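Local structure of oxidoreductase, 2OG-Fe oxygenase family protein, putative, expressed (Oryza sativa subsp. japonica, 5XOI) at residues Gly46-Asp49 with Ser54-Met57; Gly61-Pro66 with Thr74-Gly79; Val26-Arg31 with Leu224-Arg229. The protein probably acts as an AlkB-family iron(II)- and 2-oxoglutarate-dependent dioxygenase, the chain here being its oxygenase domain. One frame throughout, in Å; residues are numbered along the deposited sequence.

In the fold
From the N terminus, helix 22-37 supplies the first half of contact 3, whose other half is the last strand, 223-229; the contact therefore closes a loop of almost the whole domain. Contacts 1 and 2 are nested inside that loop and follow one another in series. Contact 1 closes a short loop between the segment after the helix and strand 55-59, an outermost strand of the sheet that contact 3 backs with its helix. Contact 2 then joins the little hairpin strand 63-65 to the loop leading to helix 87-106. Trp64 of contact 2 packs against Met57 and Arg48 of contact 1, whereas contact 3 lies about 17 Å from contact 1, centre to centre, without touching it.

Contact 1 (Gly46-Asp49 with Ser54-Met57); sequences GYRD and SLQM
Arg48 sets off toward Leu55 and Met57 with CG beside its own backbone N (chi1 -68°), then bends at both of the next torsions; the chain is thereby shortened, and its NH1 comes up against both Leu55 CD2 and Met57 SD. Met57 meets it with CG held between backbone N and carbonyl carbon (chi1 62°), an arrangement that sends the sulfur toward the arginine from the opposite direction. The distance from Arg48 NH1 to Met57 SD is 3.5 Å, and the sulfur also lies beside the aliphatic part of the chain, 3.9 Å from Arg48 CD. Leu55 crosses the arginine at about a right angle. Its CD2 methyl touches two points of the bent chain, with Arg48 NH1 at 3.8 Å and Arg48 CG at 4.0 Å.

Both apolar residues stand on strand 55-59, at the border of the larger sheet of the double-stranded beta-helix, the jelly-roll core of 2-oxoglutarate oxygenases. Gln56 between them points away, as strand alternation requires. Arg48 comes from the preceding loop and is a binding residue for 2-oxoglutarate and for succinate. Here its NH2 makes a weak hydrogen bond to a bound succinate, probably from the crystallisation liquor, and the side chain lies about 5 Å from the manganese held by His139, Asp141 and His199. Strand 124-131 supplies the other polar partner, since NH1 donates to OD1 of Asn128, itself a 2-oxoglutarate-binding residue.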
loop_
_atom_site.group_PDB
_atom_site.type_symbol
_atom_site.label_atom_id
_atom_site.label_comp_id
_atom_site.label_asym_id
_atom_site.label_seq_id
_atom_site.Cartn_x
_atom_site.Cartn_y
_atom_site.Cartn_z
ATOM N N GLY A 46 -12.323 5.204 -13.143
ATOM C CA GLY A 46 -13.640 4.720 -13.513
ATOM C C GLY A 46 -13.898 3.302 -13.039
ATOM O O GLY A 46 -15.051 2.916 -12.826
ATOM N N TYR A 47 -12.835 2.529 -12.823
ATOM C CA TYR A 47 -12.921 1.117 -12.467
ATOM C C TYR A 47 -11.828 0.768 -11.471
ATOM O O TYR A 47 -10.666 1.124 -11.682
ATOM C CB TYR A 47 -12.760 0.226 -13.710
ATOM C CG TYR A 47 -12.324 -1.191 -13.364
ATOM C CD1 TYR A 47 -13.169 -2.032 -12.663
ATOM C CD2 TYR A 47 -11.074 -1.677 -13.738
ATOM C CE1 TYR A 47 -12.790 -3.329 -12.335
ATOM C CE2 TYR A 47 -10.680 -2.969 -13.413
ATOM C CZ TYR A 47 -11.548 -3.790 -12.712
ATOM O OH TYR A 47 -11.184 -5.069 -12.377
ATOM N N ARG A 48 -12.197 0.055 -10.399
ATOM C CA ARG A 48 -11.236 -0.659 -9.569
ATOM C C ARG A 48 -11.765 -2.056 -9.297
ATOM O O ARG A 48 -12.953 -2.233 -9.014
ATOM C CB ARG A 48 -10.961 0.055 -8.231
ATOM C CG ARG A 48 -10.205 1.394 -8.360
ATOM C CD ARG A 48 -8.735 1.221 -8.807
ATOM N NE ARG A 48 -7.991 0.383 -7.873
ATOM C CZ ARG A 48 -7.135 0.820 -6.951
ATOM N NH1 ARG A 48 -6.836 2.115 -6.843
ATOM N NH2 ARG A 48 -6.558 -0.061 -6.147
ATOM N N ASP A 49 -10.877 -3.041 -9.385
ATOM C CA ASP A 49 -11.240 -4.414 -9.048
ATOM C C ASP A 49 -11.753 -4.467 -7.619
ATOM O O ASP A 49 -11.037 -4.101 -6.674
ATOM C CB ASP A 49 -10.031 -5.331 -9.223
ATOM C CG ASP A 49 -10.392 -6.810 -9.195
ATOM O OD1 ASP A 49 -11.581 -7.183 -9.105
ATOM O OD2 ASP A 49 -9.458 -7.624 -9.287
ATOM N N SER A 54 -15.311 6.992 -3.077
ATOM C CA SER A 54 -14.591 8.162 -2.558
ATOM C C SER A 54 -13.079 7.959 -2.604
ATOM O O SER A 54 -12.347 8.267 -1.658
ATOM C CB SER A 54 -15.066 8.500 -1.146
ATOM O OG SER A 54 -16.458 8.819 -1.207
ATOM N N LEU A 55 -12.611 7.463 -3.747
ATOM C CA LEU A 55 -11.218 7.101 -3.942
ATOM C C LEU A 55 -10.662 7.838 -5.153
ATOM O O LEU A 55 -11.277 7.837 -6.227
ATOM C CB LEU A 55 -11.075 5.578 -4.129
ATOM C CG LEU A 55 -9.696 5.078 -4.582
ATOM C CD1 LEU A 55 -8.684 5.213 -3.452
ATOM C CD2 LEU A 55 -9.771 3.623 -5.061
ATOM N N GLN A 56 -9.501 8.461 -4.978
ATOM C CA GLN A 56 -8.695 8.958 -6.086
ATOM C C GLN A 56 -7.334 8.279 -6.045
ATOM O O GLN A 56 -6.890 7.815 -4.993
ATOM C CB GLN A 56 -8.513 10.478 -6.022
ATOM C CG GLN A 56 -9.818 11.279 -6.019
ATOM C CD GLN A 56 -9.580 12.724 -5.631
ATOM O OE1 GLN A 56 -9.861 13.134 -4.503
ATOM N NE2 GLN A 56 -9.037 13.500 -6.559
ATOM N N MET A 57 -6.656 8.247 -7.192
ATOM C CA MET A 57 -5.381 7.549 -7.277
ATOM C C MET A 57 -4.445 8.264 -8.239
ATOM O O MET A 57 -4.865 9.032 -9.109
ATOM C CB MET A 57 -5.567 6.084 -7.727
ATOM C CG MET A 57 -6.178 5.945 -9.131
ATOM S SD MET A 57 -6.301 4.209 -9.613
ATOM C CE MET A 57 -4.586 3.869 -10.001
#

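Contact 2 (Gly61-Pro66 with Thr74-Gly79); sequences GKNWDP and TRPFDG
Asn63 faces Thr74, Arg75 and Pro76 from the first strand of a small hairpin, 63-65 paired with 70-72, and meets them through its amide. With CG anti to the backbone N (chi1 -176°), OD1 lies 3.4 Å from Arg75 CG, where the amide crosses the aliphatic part of the arginine at about a right angle. Amide and guanidinium planes are 57° apart, and a water bridges their polar ends: it donates to Asn63 OD1 at 3.0 Å and accepts from Arg75 NH1 at 2.9 Å. A second water serves the other half of the amide, accepting from Asn63 ND2 and donating to the carbonyl O of Thr74, each at 2.7 Å.

Trp64 turns to the opposite side of the strand, where it packs on Met57 and Cys59. Asp65 returns to the contact, its carboxylate lying obliquely against the ring of Pro76, with Asp65 OD2 3.4 Å from Pro76 CG; the polar partner of that oxygen is the backbone N of Ser68.

Arg75 NE and NH2 grip Asp78 side-on, NE to OD1 and NH2 to OD2, the latter bond nearly straight at 172°; Phe77 CZ lies over one guanidinium face, toward its rim, and NH1 also hydrogen-bonds to Gly41 O. A leucine here would probably leave the Asp78 carboxylate without its charged mate and deprive the first water of its donor. Because both polar links run through water, the seam between loop and hairpin is hydrated, and its direct contacts set oxygens of Asn63 and Asp65 against aliphatic carbons of Arg75 and Pro76.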
loop_
_atom_site.group_PDB
_atom_site.type_symbol
_atom_site.label_atom_id
_atom_site.label_comp_id
_atom_site.label_asym_id
_atom_site.label_seq_id
_atom_site.Cartn_x
_atom_site.Cartn_y
_atom_site.Cartn_z
ATOM N N GLY A 61 6.310 5.885 -10.817
ATOM C CA GLY A 61 7.031 4.852 -11.534
ATOM C C GLY A 61 6.250 4.428 -12.761
ATOM O O GLY A 61 5.974 5.254 -13.632
ATOM N N LYS A 62 5.868 3.159 -12.834
ATOM C CA LYS A 62 5.006 2.689 -13.905
ATOM C C LYS A 62 3.550 3.027 -13.592
ATOM O O LYS A 62 3.160 3.207 -12.438
ATOM C CB LYS A 62 5.174 1.180 -14.103
ATOM C CG LYS A 62 6.229 0.801 -15.135
ATOM C CD LYS A 62 7.650 1.085 -14.648
ATOM C CE LYS A 62 8.683 1.010 -15.787
ATOM N NZ LYS A 62 8.790 2.260 -16.606
ATOM N N ASN A 63 2.737 3.108 -14.636
ATOM C CA ASN A 63 1.327 3.422 -14.470
ATOM C C ASN A 63 0.478 2.162 -14.559
ATOM O O ASN A 63 0.685 1.326 -15.444
ATOM C CB ASN A 63 0.866 4.422 -15.529
ATOM C CG ASN A 63 -0.562 4.837 -15.330
ATOM O OD1 ASN A 63 -0.893 5.464 -14.324
ATOM N ND2 ASN A 63 -1.428 4.496 -16.289
ATOM N N TRP A 64 -0.485 2.032 -13.641
ATOM C CA TRP A 64 -1.532 1.015 -13.740
ATOM C C TRP A 64 -2.786 1.678 -14.295
ATOM O O TRP A 64 -3.337 2.588 -13.665
ATOM C CB TRP A 64 -1.838 0.363 -12.380
ATOM C CG TRP A 64 -2.849 -0.759 -12.497
ATOM C CD1 TRP A 64 -2.578 -2.070 -12.762
ATOM C CD2 TRP A 64 -4.284 -0.660 -12.396
ATOM N NE1 TRP A 64 -3.746 -2.796 -12.819
ATOM C CE2 TRP A 64 -4.806 -1.956 -12.598
ATOM C CE3 TRP A 64 -5.172 0.393 -12.143
ATOM C CZ2 TRP A 64 -6.182 -2.229 -12.563
ATOM C CZ3 TRP A 64 -6.543 0.123 -12.104
ATOM C CH2 TRP A 64 -7.031 -1.178 -12.319
ATOM N N ASP A 65 -3.249 1.214 -15.467
ATOM C CA ASP A 65 -4.366 1.881 -16.141
ATOM C C ASP A 65 -5.672 1.157 -15.842
ATOM O O ASP A 65 -5.771 -0.048 -16.102
ATOM C CB ASP A 65 -4.160 1.904 -17.645
ATOM C CG ASP A 65 -5.381 2.410 -18.387
ATOM O OD1 ASP A 65 -6.039 3.349 -17.884
ATOM O OD2 ASP A 65 -5.691 1.862 -19.459
ATOM N N PRO A 66 -6.705 1.855 -15.348
ATOM C CA PRO A 66 -7.966 1.144 -15.055
ATOM C C PRO A 66 -8.681 0.660 -16.301
ATOM O O PRO A 66 -9.172 -0.477 -16.325
ATOM C CB PRO A 66 -8.792 2.188 -14.289
ATOM N N THR A 74 2.583 5.590 -19.608
ATOM C CA THR A 74 1.806 6.816 -19.482
ATOM C C THR A 74 0.349 6.469 -19.215
ATOM O O THR A 74 -0.120 5.379 -19.549
ATOM C CB THR A 74 1.877 7.681 -20.747
ATOM O OG1 THR A 74 1.146 7.035 -21.796
ATOM C CG2 THR A 74 3.328 7.892 -21.192
ATOM N N ARG A 75 -0.365 7.417 -18.621
ATOM C CA ARG A 75 -1.810 7.270 -18.476
ATOM C C ARG A 75 -2.454 7.443 -19.841
ATOM O O ARG A 75 -2.203 8.451 -20.509
ATOM C CB ARG A 75 -2.383 8.303 -17.510
ATOM C CG ARG A 75 -2.007 8.118 -16.067
ATOM C CD ARG A 75 -1.290 9.365 -15.572
ATOM N NE ARG A 75 -2.153 10.554 -15.551
ATOM C CZ ARG A 75 -2.741 11.037 -14.457
ATOM N NH1 ARG A 75 -2.590 10.429 -13.286
ATOM N NH2 ARG A 75 -3.476 12.133 -14.536
ATOM N N PRO A 76 -3.266 6.488 -20.299
ATOM C CA PRO A 76 -3.882 6.635 -21.626
ATOM C C PRO A 76 -4.778 7.854 -21.762
ATOM O O PRO A 76 -4.736 8.516 -22.804
ATOM C CB PRO A 76 -4.677 5.330 -21.783
ATOM C CG PRO A 76 -3.962 4.357 -20.943
ATOM C CD PRO A 76 -3.469 5.141 -19.742
ATOM N N PHE A 77 -5.569 8.190 -20.735
ATOM C CA PHE A 77 -6.619 9.189 -20.928
ATOM C C PHE A 77 -6.069 10.600 -21.110
ATOM O O PHE A 77 -6.714 11.420 -21.772
ATOM C CB PHE A 77 -7.617 9.146 -19.766
ATOM C CG PHE A 77 -7.035 9.563 -18.438
ATOM C CD1 PHE A 77 -6.451 8.633 -17.598
ATOM C CD2 PHE A 77 -7.117 10.882 -18.017
ATOM C CE1 PHE A 77 -5.930 9.018 -16.372
ATOM C CE2 PHE A 77 -6.595 11.269 -16.798
ATOM C CZ PHE A 77 -6.004 10.341 -15.981
ATOM N N ASP A 78 -4.897 10.919 -20.544
ATOM C CA ASP A 78 -4.317 12.239 -20.765
ATOM C C ASP A 78 -2.865 12.218 -21.217
ATOM O O ASP A 78 -2.269 13.291 -21.366
ATOM C CB ASP A 78 -4.467 13.130 -19.511
ATOM C CG ASP A 78 -3.706 12.610 -18.283
ATOM O OD1 ASP A 78 -3.009 11.580 -18.364
ATOM O OD2 ASP A 78 -3.816 13.250 -17.206
ATOM N N GLY A 79 -2.284 11.044 -21.465
ATOM C CA GLY A 79 -0.921 10.970 -21.940
ATOM C C GLY A 79 0.160 11.344 -20.945
ATOM O O GLY A 79 1.337 11.369 -21.326
HETATM O O HOH W 1 -1.208 7.937 -12.652
HETATM O O HOH W 2 -0.679 2.980 -18.391
#

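Contact 3 (Val26-Arg31 with Leu224-Arg229); sequences VDIIRR and LNLTFR
Leu226 and Ile28 meet where helix 22-37 packs across the larger sheet of the jelly-roll. From CB, which points toward the helix, the leucine passes to a CG lying beside its backbone N (chi1 -68°), and there the chain forks around a single target. The CD1 branch comes within 3.9 Å of Ile28 CG2, and the CD2 branch within 4.0 Å of the same methyl, so the helix residue rests on both prongs of the leucine. Phe89 of helix 87-106 and Leu160 of the neighbouring strand enclose this pair further.

The other face of strand 223-229 has a different task. Asn225 turns away from the helix, and its OD1 accepts from the ND2 of Asn128, a 2-oxoglutarate-binding residue, and from Thr227 OG1. One short strand therefore combines apolar helix packing with a bond to Asn128 that is consistent with a second-shell role at the 2-oxoglutarate site. Two residues before Leu226 on the strand, Leu224 again faces the helix. Here Ile29 and Leu224 slide past each other in opposite directions, and their tips, Ile29 CD1 and Leu224 CD2, lie 3.5 Å apart.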
loop_
_atom_site.group_PDB
_atom_site.type_symbol
_atom_site.label_atom_id
_atom_site.label_comp_id
_atom_site.label_asym_id
_atom_site.label_seq_id
_atom_site.Cartn_x
_atom_site.Cartn_y
_atom_site.Cartn_z
ATOM N N VAL A 26 5.496 13.419 7.333
ATOM C CA VAL A 26 5.267 14.766 6.821
ATOM C C VAL A 26 5.825 14.897 5.413
ATOM O O VAL A 26 5.176 15.452 4.518
ATOM C CB VAL A 26 5.878 15.807 7.769
ATOM C CG1 VAL A 26 5.695 17.210 7.196
ATOM C CG2 VAL A 26 5.243 15.680 9.136
ATOM N N ASP A 27 7.031 14.371 5.194
ATOM C CA ASP A 27 7.666 14.475 3.889
ATOM C C ASP A 27 6.870 13.718 2.835
ATOM O O ASP A 27 6.742 14.182 1.697
ATOM C CB ASP A 27 9.097 13.942 3.973
ATOM C CG ASP A 27 9.868 14.108 2.681
ATOM O OD1 ASP A 27 9.783 15.185 2.058
ATOM O OD2 ASP A 27 10.584 13.157 2.304
ATOM N N ILE A 28 6.324 12.557 3.207
ATOM C CA ILE A 28 5.564 11.751 2.255
ATOM C C ILE A 28 4.296 12.486 1.841
ATOM O O ILE A 28 3.966 12.552 0.655
ATOM C CB ILE A 28 5.249 10.363 2.840
ATOM C CG1 ILE A 28 6.514 9.502 2.894
ATOM C CG2 ILE A 28 4.189 9.660 1.997
ATOM C CD1 ILE A 28 6.418 8.359 3.879
ATOM N N ILE A 29 3.583 13.065 2.815
ATOM C CA ILE A 29 2.383 13.846 2.514
ATOM C C ILE A 29 2.731 15.032 1.628
ATOM O O ILE A 29 2.070 15.286 0.616
ATOM C CB ILE A 29 1.699 14.321 3.811
ATOM C CG1 ILE A 29 1.242 13.136 4.677
ATOM C CG2 ILE A 29 0.538 15.289 3.479
ATOM C CD1 ILE A 29 0.120 12.326 4.078
ATOM N N ARG A 30 3.767 15.790 2.004
ATOM C CA ARG A 30 4.102 16.987 1.239
ATOM C C ARG A 30 4.480 16.638 -0.200
ATOM O O ARG A 30 4.033 17.307 -1.138
ATOM C CB ARG A 30 5.221 17.756 1.944
ATOM C CG ARG A 30 4.728 18.543 3.155
ATOM C CD ARG A 30 5.857 19.354 3.792
ATOM N NE ARG A 30 5.399 20.135 4.939
ATOM C CZ ARG A 30 6.181 20.484 5.957
ATOM N NH1 ARG A 30 7.457 20.113 5.974
ATOM N NH2 ARG A 30 5.691 21.196 6.963
ATOM N N ARG A 31 5.265 15.575 -0.401
ATOM C CA ARG A 31 5.615 15.175 -1.767
ATOM C C ARG A 31 4.385 14.741 -2.557
ATOM O O ARG A 31 4.244 15.080 -3.736
ATOM C CB ARG A 31 6.643 14.049 -1.752
ATOM C CG ARG A 31 8.036 14.479 -1.322
ATOM C CD ARG A 31 8.928 13.262 -1.178
ATOM N NE ARG A 31 10.270 13.599 -0.714
ATOM C CZ ARG A 31 11.319 13.730 -1.517
ATOM N NH1 ARG A 31 11.178 13.561 -2.827
ATOM N NH2 ARG A 31 12.505 14.032 -1.013
ATOM N N LEU A 224 -4.236 8.545 3.221
ATOM C CA LEU A 224 -3.351 8.370 2.077
ATOM C C LEU A 224 -2.639 7.029 2.197
ATOM O O LEU A 224 -2.028 6.734 3.227
ATOM C CB LEU A 224 -2.328 9.507 1.996
ATOM C CG LEU A 224 -1.391 9.589 0.782
ATOM C CD1 LEU A 224 -2.170 9.861 -0.499
ATOM C CD2 LEU A 224 -0.335 10.656 0.997
ATOM N N ASN A 225 -2.703 6.234 1.138
ATOM C CA ASN A 225 -2.012 4.955 1.067
ATOM C C ASN A 225 -1.020 4.993 -0.085
ATOM O O ASN A 225 -1.309 5.557 -1.143
ATOM C CB ASN A 225 -3.014 3.802 0.872
ATOM C CG ASN A 225 -2.355 2.531 0.360
ATOM O OD1 ASN A 225 -2.441 2.206 -0.822
ATOM N ND2 ASN A 225 -1.706 1.801 1.254
ATOM N N LEU A 226 0.157 4.412 0.131
ATOM C CA LEU A 226 1.129 4.190 -0.931
ATOM C C LEU A 226 1.401 2.697 -0.983
ATOM O O LEU A 226 1.868 2.117 0.002
ATOM C CB LEU A 226 2.423 4.983 -0.681
ATOM C CG LEU A 226 2.287 6.514 -0.798
ATOM C CD1 LEU A 226 1.683 7.123 0.472
ATOM C CD2 LEU A 226 3.649 7.152 -1.097
ATOM N N THR A 227 1.125 2.078 -2.126
ATOM C CA THR A 227 1.273 0.636 -2.268
ATOM C C THR A 227 2.359 0.363 -3.297
ATOM O O THR A 227 2.198 0.724 -4.469
ATOM C CB THR A 227 -0.064 0.011 -2.670
ATOM O OG1 THR A 227 -0.946 0.058 -1.538
ATOM C CG2 THR A 227 0.127 -1.437 -3.093
ATOM N N PHE A 228 3.463 -0.260 -2.859
ATOM C CA PHE A 228 4.643 -0.486 -3.695
ATOM C C PHE A 228 4.682 -1.933 -4.176
ATOM O O PHE A 228 4.495 -2.857 -3.379
ATOM C CB PHE A 228 5.933 -0.181 -2.924
ATOM C CG PHE A 228 6.057 1.252 -2.453
ATOM C CD1 PHE A 228 5.482 1.656 -1.260
ATOM C CD2 PHE A 228 6.757 2.186 -3.211
ATOM C CE1 PHE A 228 5.599 2.969 -0.824
ATOM C CE2 PHE A 228 6.877 3.510 -2.780
ATOM C CZ PHE A 228 6.294 3.899 -1.590
ATOM N N ARG A 229 4.958 -2.133 -5.472
ATOM C CA ARG A 229 5.107 -3.473 -6.029
ATOM C C ARG A 229 6.239 -3.496 -7.047
ATOM O O ARG A 229 6.711 -2.459 -7.521
ATOM C CB ARG A 229 3.803 -3.958 -6.689
#